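Local coordinates for flagella basal body P-ring formation protein flgA (Salmonella typhimurium, PDB 3TEE), which acts as a periplasmic chaperone in assembly of the flagellar P-ring, perhaps by associating with the rod or by modulating ring formation, at residues G87-P91 with A92-L96; L110-R113 with Q114-D117; L26-S29 with P30-P34. All blocks are in the same frame, centred on the assembly; numbering follows the deposited sequence.

Along the chain contact 3 comes first, then contact 1, then contact 2. Contacts 1 and 2 belong together: their centres lie about 10 Å apart, Ile115 of contact 2 packs on Leu89 and Val94 of contact 1, and all four segments fall in the P-ring chaperone family region. Residues 87-96 lead into strand 94-100, while 110-117 run up to strand 118-120. Contact 3, between strands 21-26 and 40-42, is remote, its centre about 44 Å from that of contact 1. The long strand 62-79 spans the gap, meeting contact 3 around Gln67 and contact 1 around Val77. Contacts 1 and 2 thus form one packed region and contact 3 a distant one, in an extended molecule captured here in its open form.

Contact 1 of 3, residues G87-P91 with A92-L96; sequences GKLTP and ANVTL
The carboxamide of Asn93 lies alongside the backbone of Lys88 to Thr90 and grips it at two points. ND2 gives a nearly straight bond (168°) to Lys88 O, 2.9 Å away, with the acceptor lying in the amide plane and the donor in the carbonyl plane. At the other end of the same amide the partner comes in off the plane: OD1 receives Thr90 N at 2.7 Å, 35° above its carbonyl plane. Asn93 CG sits between its backbone N and carbonyl carbon (chi1 66°), a torsion that carries the amide back over the preceding chain. With both ends occupied, the amide cannot easily rotate.

Between the bonded residues the chain makes a type I turn, with Pro91 and Ala92 at its corners, that leads into strand 94-100 of this SAF/CpaB-FlgA-like family protein. Thr90 O takes both Asn93 N, from well above the carbonyl plane, and Val94 N at 3.2 Å, almost along the C=O axis, although the N-H of Val94 points somewhat off the oxygen. Thr90 OG1 adds an ST turn by accepting Ala92 N at 3.2 Å, and Ala92 CB lies 3.5 Å from the same hydroxyl.

On either flank of the turn in sequence, Leu89 and Val94 cross at about a right angle, Leu89 CG meeting Val94 CG1 at 3.7 Å. Both also rest on Ile115, and Val94 reaches Val77 on strand 62-79. Asn93 and Thr95 bond through their backbones to Ala80 and Ala78, setting the start of strand 94-100 beside that long strand.

Contact 2 of 3, residues L110-R113 with Q114-D117; sequences LDIR and QIQD
The guanidinium plane of Arg113 is turned 84° from the amide of Gln116, although the two side chains run side by side in the same direction; they touch where Gln116 NE2 lies 3.8 Å from Arg113 CB, against the aliphatic part of the arginine. One face of the guanidinium carries Asp111 OD2, offset toward the rim. Asp111 OD1 makes a salt bridge with Arg113 NH2 at 3.1 Å, but from well out of the guanidinium plane, so the attraction is of charge alone.

The same carboxylate closes an Asx turn at the start of a short 3-10 segment: OD2 accepts Arg113 N at 3.1 Å, met from above the carboxylate plane. Asp111 CG, placed anti to the backbone N (chi1 171°), brings the acid over that N-H. Backbone bonds three residues apart continue the turn, Gln114 N to Asp111 O, Ile115 N to Ile112 O and Gln116 N to Arg113 O. The extended Gln114 chain crosses Asp111 at a slant, CG 3.9 Å from Asp111 CB.

The apolar side packs Ile112 onto Val77 of strand 62-79, Ile115 onto Ile135 of strand 135-137 and onto Leu89 in the loop 87-91. Here Ile112 CD1 meets Ile115 CD1 at 4.0 Å, and Ile115 CG1 lies 3.2 Å from Ile112 O.

Contact 3 of 3, residues L26-S29 with P30-P34; sequences LRSS and PNLLP
Leu26 reaches across the bend to Leu33, the two side chains meeting tip to tip. Leu33 CD2 does the touching, 3.7 Å from Leu26 CD2 and 3.9 Å from Leu26 CD1. With chi1 at -174° Leu26 stretches away from its own N and delivers both methyls to Leu33. Behind the pair, Leu26 rests on Val68 of strand 62-79 and Leu33 on Ile3 of helix 2-14, so this contact bridges the sheet and the N-terminal helix.

Between the leucines the chain leaves strand 21-26 and folds into a type I turn with Pro30 and Asn31 at the corners, part of the connection to strand 40-42. Leu32 N donates to Ser29 O at 3.2 Å, approaching from above the carbonyl plane. The Ser29 side chain supplies an ST turn on top of it: OG accepts Asn31 N at 3.3 Å, with a fairly straight angle of 158°. Proline has no N-H to offer at the first corner, and the two Ser29 oxygens serve the two amides that follow.

Leu32 folds back over the preceding serines, its CG 3.3 Å from Ser29 O and its CD1 3.7 Å from Ser28 OG. That hydroxyl is occupied elsewhere, hydrogen-bonded to the backbone N of Gln67, and Leu32 packs on Leu66 close by. Backbone hydrogen bonds of Arg27 and Ser28 with Gln67 tie the chain just before the turn to strand 62-79.

Contact 1 of 3, residues G87-P91 with A92-L96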
ATOM      1  N   GLY A  87      -5.033   0.200  17.729  1.00 44.36           N
ATOM      2  CA  GLY A  87      -4.068  -0.835  18.090  1.00 42.43           C
ATOM      3  C   GLY A  87      -3.045  -1.092  17.004  1.00 45.08           C
ATOM      4  O   GLY A  87      -3.383  -1.103  15.809  1.00 42.49           O
ATOM      5  N   LYS A  88      -1.769  -1.292  17.420  1.00 42.22           N
ATOM      6  CA  LYS A  88      -0.663  -1.574  16.503  1.00 42.35           C
ATOM      7  C   LYS A  88      -0.812  -2.996  15.975  1.00 44.32           C
ATOM      8  O   LYS A  88      -1.162  -3.891  16.737  1.00 44.46           O
ATOM      9  CB  LYS A  88       0.693  -1.496  17.229  1.00 46.00           C
ATOM     10  CG  LYS A  88       1.101  -0.102  17.686  1.00 67.61           C
ATOM     11  CD  LYS A  88       2.406  -0.155  18.468  1.00 80.82           C
ATOM     12  CE  LYS A  88       2.826   1.201  18.987  1.00 96.05           C
ATOM     13  NZ  LYS A  88       4.034   1.111  19.854  1.00106.45           N
ATOM     14  N   LEU A  89      -0.533  -3.198  14.693  1.00 41.04           N
ATOM     15  CA  LEU A  89      -0.499  -4.512  14.060  1.00 40.23           C
ATOM     16  C   LEU A  89       0.906  -5.036  14.370  1.00 48.29           C
ATOM     17  O   LEU A  89       1.893  -4.330  14.116  1.00 49.35           O
ATOM     18  CB  LEU A  89      -0.728  -4.394  12.540  1.00 39.04           C
ATOM     19  CG  LEU A  89      -2.182  -4.477  12.043  1.00 42.34           C
ATOM     20  CD1 LEU A  89      -3.038  -3.260  12.495  1.00 42.45           C
ATOM     21  CD2 LEU A  89      -2.232  -4.649  10.535  1.00 41.32           C
ATOM     22  N   THR A  90       0.997  -6.218  15.004  1.00 44.64           N
ATOM     23  CA  THR A  90       2.271  -6.813  15.439  1.00 44.86           C
ATOM     24  C   THR A  90       2.375  -8.281  14.983  1.00 47.72           C
ATOM     25  O   THR A  90       1.372  -8.833  14.529  1.00 44.48           O
ATOM     26  CB  THR A  90       2.375  -6.757  16.998  1.00 51.29           C
ATOM     27  OG1 THR A  90       1.407  -7.638  17.556  1.00 46.20           O
ATOM     28  CG2 THR A  90       2.208  -5.339  17.595  1.00 51.29           C
ATOM     29  N   PRO A  91       3.527  -8.977  15.179  1.00 46.00           N
ATOM     30  CA  PRO A  91       3.577 -10.412  14.844  1.00 44.39           C
ATOM     31  C   PRO A  91       2.723 -11.265  15.807  1.00 41.97           C
ATOM     32  O   PRO A  91       2.498 -12.437  15.557  1.00 40.13           O
ATOM     33  CB  PRO A  91       5.083 -10.747  14.945  1.00 47.20           C
ATOM     34  CG  PRO A  91       5.787  -9.417  14.979  1.00 52.90           C
ATOM     35  CD  PRO A  91       4.834  -8.522  15.699  1.00 49.07           C
ATOM     36  N   ALA A  92       2.198 -10.658  16.866  1.00 37.35           N
ATOM     37  CA  ALA A  92       1.327 -11.344  17.818  1.00 36.98           C
ATOM     38  C   ALA A  92      -0.145 -11.266  17.388  1.00 37.45           C
ATOM     39  O   ALA A  92      -0.946 -12.088  17.823  1.00 38.01           O
ATOM     40  CB  ALA A  92       1.487 -10.732  19.207  1.00 38.75           C
ATOM     41  N   ASN A  93      -0.515 -10.292  16.548  1.00 31.77           N
ATOM     42  CA  ASN A  93      -1.936 -10.139  16.205  1.00 30.81           C
ATOM     43  C   ASN A  93      -2.311 -10.195  14.716  1.00 33.41           C
ATOM     44  O   ASN A  93      -3.481 -10.056  14.389  1.00 29.59           O
ATOM     45  CB  ASN A  93      -2.525  -8.916  16.921  1.00 29.35           C
ATOM     46  CG  ASN A  93      -1.938  -7.602  16.466  1.00 41.23           C
ATOM     47  OD1 ASN A  93      -1.360  -7.503  15.385  1.00 33.53           O
ATOM     48  ND2 ASN A  93      -2.156  -6.544  17.231  1.00 33.24           N
ATOM     49  N   VAL A  94      -1.316 -10.335  13.813  1.00 32.50           N
ATOM     50  CA  VAL A  94      -1.567 -10.485  12.365  1.00 34.21           C
ATOM     51  C   VAL A  94      -0.622 -11.541  11.861  1.00 43.76           C
ATOM     52  O   VAL A  94       0.545 -11.553  12.274  1.00 46.34           O
ATOM     53  CB  VAL A  94      -1.456  -9.195  11.496  1.00 37.66           C
ATOM     54  CG1 VAL A  94      -2.530  -8.176  11.845  1.00 36.17           C
ATOM     55  CG2 VAL A  94      -0.050  -8.582  11.558  1.00 38.94           C
ATOM     56  N   THR A  95      -1.104 -12.423  10.970  1.00 40.40           N
ATOM     57  CA  THR A  95      -0.286 -13.506  10.422  1.00 39.45           C
ATOM     58  C   THR A  95      -0.625 -13.793   8.963  1.00 38.51           C
ATOM     59  O   THR A  95      -1.620 -13.319   8.438  1.00 35.38           O
ATOM     60  CB  THR A  95      -0.528 -14.813  11.215  1.00 50.99           C
ATOM     61  OG1 THR A  95      -1.891 -15.225  11.068  1.00 48.10           O
ATOM     62  CG2 THR A  95      -0.202 -14.670  12.658  1.00 61.03           C
ATOM     63  N   LEU A  96       0.136 -14.691   8.375  1.00 37.63           N
ATOM     64  CA  LEU A  96      -0.081 -15.146   7.007  1.00 37.00           C
ATOM     65  C   LEU A  96      -0.940 -16.379   7.061  1.00 40.91           C
ATOM     66  O   LEU A  96      -0.661 -17.303   7.819  1.00 42.62           O
ATOM     67  CB  LEU A  96       1.261 -15.471   6.334  1.00 37.03           C
ATOM     68  CG  LEU A  96       2.155 -14.322   5.900  1.00 42.48           C
ATOM     69  CD1 LEU A  96       3.388 -14.887   5.238  1.00 44.00           C
ATOM     70  CD2 LEU A  96       1.469 -13.403   4.853  1.00 41.06           C
TER

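Contact 2 of 3, residues L110-R113 with Q114-D117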
ATOM      1  N   LEU A 110      -1.166  -8.638   0.999  1.00 36.85           N
ATOM      2  CA  LEU A 110      -0.637  -9.966   0.685  1.00 38.65           C
ATOM      3  C   LEU A 110       0.752 -10.177   1.259  1.00 46.82           C
ATOM      4  O   LEU A 110       1.127 -11.301   1.620  1.00 46.99           O
ATOM      5  CB  LEU A 110      -0.631 -10.212  -0.836  1.00 38.79           C
ATOM      6  CG  LEU A 110      -1.962 -10.057  -1.571  1.00 42.18           C
ATOM      7  CD1 LEU A 110      -1.780 -10.275  -3.055  1.00 42.64           C
ATOM      8  CD2 LEU A 110      -3.048 -10.983  -0.994  1.00 40.62           C
ATOM      9  N   ASP A 111       1.497  -9.087   1.367  1.00 45.68           N
ATOM     10  CA  ASP A 111       2.871  -9.079   1.830  1.00 45.75           C
ATOM     11  C   ASP A 111       2.922  -8.553   3.243  1.00 47.19           C
ATOM     12  O   ASP A 111       2.558  -7.408   3.482  1.00 47.74           O
ATOM     13  CB  ASP A 111       3.707  -8.218   0.869  1.00 48.27           C
ATOM     14  CG  ASP A 111       5.130  -7.914   1.286  1.00 66.09           C
ATOM     15  OD1 ASP A 111       5.677  -6.899   0.807  1.00 70.71           O
ATOM     16  OD2 ASP A 111       5.709  -8.706   2.073  1.00 67.93           O
ATOM     17  N   ILE A 112       3.395  -9.385   4.171  1.00 42.34           N
ATOM     18  CA  ILE A 112       3.524  -9.074   5.591  1.00 43.43           C
ATOM     19  C   ILE A 112       4.370  -7.803   5.853  1.00 48.70           C
ATOM     20  O   ILE A 112       4.174  -7.137   6.863  1.00 46.94           O
ATOM     21  CB  ILE A 112       4.057 -10.331   6.334  1.00 47.29           C
ATOM     22  CG1 ILE A 112       3.779 -10.308   7.845  1.00 47.39           C
ATOM     23  CG2 ILE A 112       5.533 -10.617   6.002  1.00 50.45           C
ATOM     24  CD1 ILE A 112       2.303 -10.568   8.249  1.00 51.65           C
ATOM     25  N   ARG A 113       5.270  -7.447   4.920  1.00 48.38           N
ATOM     26  CA  ARG A 113       6.115  -6.248   5.048  1.00 50.36           C
ATOM     27  C   ARG A 113       5.291  -4.961   4.962  1.00 56.30           C
ATOM     28  O   ARG A 113       5.642  -3.987   5.628  1.00 58.00           O
ATOM     29  CB  ARG A 113       7.258  -6.257   4.015  1.00 52.77           C
ATOM     30  CG  ARG A 113       8.243  -7.410   4.226  1.00 64.82           C
ATOM     31  CD  ARG A 113       9.366  -7.415   3.207  1.00 80.72           C
ATOM     32  NE  ARG A 113       8.973  -8.039   1.940  1.00 91.42           N
ATOM     33  CZ  ARG A 113       8.677  -7.370   0.829  1.00104.08           C
ATOM     34  NH1 ARG A 113       8.691  -6.041   0.819  1.00 92.01           N
ATOM     35  NH2 ARG A 113       8.335  -8.024  -0.275  1.00 86.15           N
ATOM     36  N   GLN A 114       4.165  -4.975   4.206  1.00 52.95           N
ATOM     37  CA  GLN A 114       3.251  -3.825   4.066  1.00 53.38           C
ATOM     38  C   GLN A 114       2.590  -3.415   5.401  1.00 57.51           C
ATOM     39  O   GLN A 114       2.072  -2.304   5.487  1.00 58.97           O
ATOM     40  CB  GLN A 114       2.123  -4.112   3.043  1.00 54.60           C
ATOM     41  CG  GLN A 114       2.535  -4.556   1.630  1.00 63.97           C
ATOM     42  CD  GLN A 114       1.305  -4.766   0.760  1.00 76.26           C
ATOM     43  OE1 GLN A 114       0.535  -3.821   0.524  1.00 77.00           O
ATOM     44  NE2 GLN A 114       1.066  -6.012   0.278  1.00 48.17           N
ATOM     45  N   ILE A 115       2.540  -4.320   6.406  1.00 52.22           N
ATOM     46  CA  ILE A 115       1.905  -4.046   7.704  1.00 51.56           C
ATOM     47  C   ILE A 115       2.876  -3.584   8.808  1.00 57.08           C
ATOM     48  O   ILE A 115       2.484  -3.452   9.968  1.00 56.07           O
ATOM     49  CB  ILE A 115       0.818  -5.087   8.153  1.00 53.51           C
ATOM     50  CG1 ILE A 115       1.364  -6.520   8.342  1.00 52.58           C
ATOM     51  CG2 ILE A 115      -0.367  -5.088   7.198  1.00 53.99           C
ATOM     52  CD1 ILE A 115       2.253  -6.782   9.611  1.00 55.77           C
ATOM     53  N   GLN A 116       4.145  -3.336   8.439  1.00 56.27           N
ATOM     54  CA  GLN A 116       5.158  -2.816   9.360  1.00 57.82           C
ATOM     55  C   GLN A 116       4.748  -1.392   9.757  1.00 60.83           C
ATOM     56  O   GLN A 116       4.372  -0.600   8.896  1.00 61.52           O
ATOM     57  CB  GLN A 116       6.549  -2.827   8.706  1.00 60.40           C
ATOM     58  CG  GLN A 116       7.177  -4.223   8.635  1.00 77.55           C
ATOM     59  CD  GLN A 116       8.573  -4.201   8.055  1.00 98.37           C
ATOM     60  OE1 GLN A 116       9.385  -3.309   8.337  1.00 95.93           O
ATOM     61  NE2 GLN A 116       8.894  -5.207   7.256  1.00 88.44           N
ATOM     62  N   ASP A 117       4.712  -1.110  11.058  1.00 57.83           N
ATOM     63  CA  ASP A 117       4.260   0.181  11.610  1.00 58.49           C
ATOM     64  C   ASP A 117       2.799   0.575  11.258  1.00 58.08           C
ATOM     65  O   ASP A 117       2.456   1.759  11.283  1.00 57.99           O
ATOM     66  CB  ASP A 117       5.267   1.327  11.344  1.00 61.91           C
ATOM     67  CG  ASP A 117       6.376   1.378  12.368  1.00 77.58           C
ATOM     68  OD1 ASP A 117       6.121   1.857  13.493  1.00 79.40           O
ATOM     69  OD2 ASP A 117       7.493   0.904  12.056  1.00 85.87           O
TER

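Contact 3 of 3, residues L26-S29 with P30-P34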
ATOM      1  N   LEU A  26     -11.652 -21.491 -18.914  1.00 33.32           N
ATOM      2  CA  LEU A  26     -12.174 -20.612 -19.976  1.00 36.41           C
ATOM      3  C   LEU A  26     -13.694 -20.372 -19.795  1.00 42.43           C
ATOM      4  O   LEU A  26     -14.433 -21.333 -19.634  1.00 43.40           O
ATOM      5  CB  LEU A  26     -11.878 -21.218 -21.351  1.00 37.76           C
ATOM      6  CG  LEU A  26     -12.250 -20.340 -22.541  1.00 45.29           C
ATOM      7  CD1 LEU A  26     -11.154 -19.292 -22.828  1.00 45.40           C
ATOM      8  CD2 LEU A  26     -12.536 -21.196 -23.762  1.00 51.41           C
ATOM      9  N   ARG A  27     -14.139 -19.111 -19.766  1.00 40.95           N
ATOM     10  CA  ARG A  27     -15.559 -18.746 -19.592  1.00 42.65           C
ATOM     11  C   ARG A  27     -16.203 -18.324 -20.920  1.00 50.75           C
ATOM     12  O   ARG A  27     -17.435 -18.324 -21.033  1.00 51.91           O
ATOM     13  CB  ARG A  27     -15.736 -17.610 -18.567  1.00 42.06           C
ATOM     14  CG  ARG A  27     -15.131 -17.890 -17.193  1.00 52.85           C
ATOM     15  CD  ARG A  27     -15.694 -16.993 -16.105  1.00 64.65           C
ATOM     16  NE  ARG A  27     -15.616 -15.561 -16.412  1.00 70.74           N
ATOM     17  CZ  ARG A  27     -16.665 -14.740 -16.426  1.00 86.89           C
ATOM     18  NH1 ARG A  27     -17.882 -15.199 -16.162  1.00 77.34           N
ATOM     19  NH2 ARG A  27     -16.504 -13.456 -16.710  1.00 74.73           N
ATOM     20  N   SER A  28     -15.387 -17.915 -21.905  1.00 46.30           N
ATOM     21  CA  SER A  28     -15.929 -17.508 -23.207  1.00 47.04           C
ATOM     22  C   SER A  28     -16.059 -18.719 -24.152  1.00 52.49           C
ATOM     23  O   SER A  28     -15.514 -19.793 -23.871  1.00 51.06           O
ATOM     24  CB  SER A  28     -15.102 -16.377 -23.823  1.00 47.69           C
ATOM     25  OG  SER A  28     -13.720 -16.671 -23.785  1.00 43.85           O
ATOM     26  N   SER A  29     -16.837 -18.559 -25.227  1.00 52.67           N
ATOM     27  CA  SER A  29     -17.099 -19.601 -26.215  1.00 53.68           C
ATOM     28  C   SER A  29     -15.805 -20.149 -26.849  1.00 60.14           C
ATOM     29  O   SER A  29     -14.962 -19.355 -27.260  1.00 58.74           O
ATOM     30  CB  SER A  29     -18.052 -19.076 -27.290  1.00 58.50           C
ATOM     31  OG  SER A  29     -18.041 -19.881 -28.459  1.00 70.05           O
ATOM     32  N   PRO A  30     -15.638 -21.491 -26.958  1.00 60.69           N
ATOM     33  CA  PRO A  30     -14.417 -22.034 -27.588  1.00 61.54           C
ATOM     34  C   PRO A  30     -14.273 -21.709 -29.084  1.00 67.25           C
ATOM     35  O   PRO A  30     -13.198 -21.918 -29.644  1.00 68.91           O
ATOM     36  CB  PRO A  30     -14.518 -23.547 -27.334  1.00 63.22           C
ATOM     37  CG  PRO A  30     -15.579 -23.707 -26.265  1.00 67.19           C
ATOM     38  CD  PRO A  30     -16.531 -22.578 -26.507  1.00 62.87           C
ATOM     39  N   ASN A  31     -15.323 -21.172 -29.724  1.00 63.19           N
ATOM     40  CA  ASN A  31     -15.281 -20.802 -31.141  1.00 64.29           C
ATOM     41  C   ASN A  31     -14.463 -19.522 -31.343  1.00 67.39           C
ATOM     42  O   ASN A  31     -13.922 -19.303 -32.431  1.00 67.26           O
ATOM     43  CB  ASN A  31     -16.696 -20.649 -31.722  1.00 70.81           C
ATOM     44  CG  ASN A  31     -17.570 -21.878 -31.569  1.00103.92           C
ATOM     45  OD1 ASN A  31     -18.602 -21.849 -30.889  1.00102.65           O
ATOM     46  ND2 ASN A  31     -17.176 -22.988 -32.186  1.00 95.81           N
ATOM     47  N   LEU A  32     -14.366 -18.681 -30.284  1.00 61.58           N
ATOM     48  CA  LEU A  32     -13.566 -17.467 -30.322  1.00 59.64           C
ATOM     49  C   LEU A  32     -12.128 -17.649 -29.776  1.00 55.73           C
ATOM     50  O   LEU A  32     -11.467 -16.667 -29.442  1.00 53.86           O
ATOM     51  CB  LEU A  32     -14.301 -16.226 -29.780  1.00 60.28           C
ATOM     52  CG  LEU A  32     -14.872 -16.232 -28.372  1.00 65.21           C
ATOM     53  CD1 LEU A  32     -13.878 -15.653 -27.373  1.00 65.81           C
ATOM     54  CD2 LEU A  32     -16.129 -15.395 -28.316  1.00 67.39           C
ATOM     55  N   LEU A  33     -11.640 -18.911 -29.730  1.00 47.03           N
ATOM     56  CA  LEU A  33     -10.280 -19.221 -29.285  1.00 44.60           C
ATOM     57  C   LEU A  33      -9.280 -18.901 -30.394  1.00 44.14           C
ATOM     58  O   LEU A  33      -9.627 -19.022 -31.580  1.00 43.41           O
ATOM     59  CB  LEU A  33     -10.129 -20.710 -28.891  1.00 43.68           C
ATOM     60  CG  LEU A  33     -10.723 -21.150 -27.546  1.00 47.08           C
ATOM     61  CD1 LEU A  33     -10.625 -22.669 -27.406  1.00 47.74           C
ATOM     62  CD2 LEU A  33     -10.025 -20.466 -26.356  1.00 45.37           C
ATOM     63  N   PRO A  34      -8.028 -18.510 -30.055  1.00 39.18           N
ATOM     64  CA  PRO A  34      -7.033 -18.244 -31.121  1.00 38.98           C
ATOM     65  C   PRO A  34      -6.747 -19.502 -31.959  1.00 42.89           C
ATOM     66  O   PRO A  34      -6.788 -20.612 -31.423  1.00 41.01           O
ATOM     67  CB  PRO A  34      -5.797 -17.804 -30.342  1.00 40.06           C
ATOM     68  CG  PRO A  34      -5.994 -18.328 -28.981  1.00 42.56           C
ATOM     69  CD  PRO A  34      -7.448 -18.276 -28.719  1.00 38.60           C
TER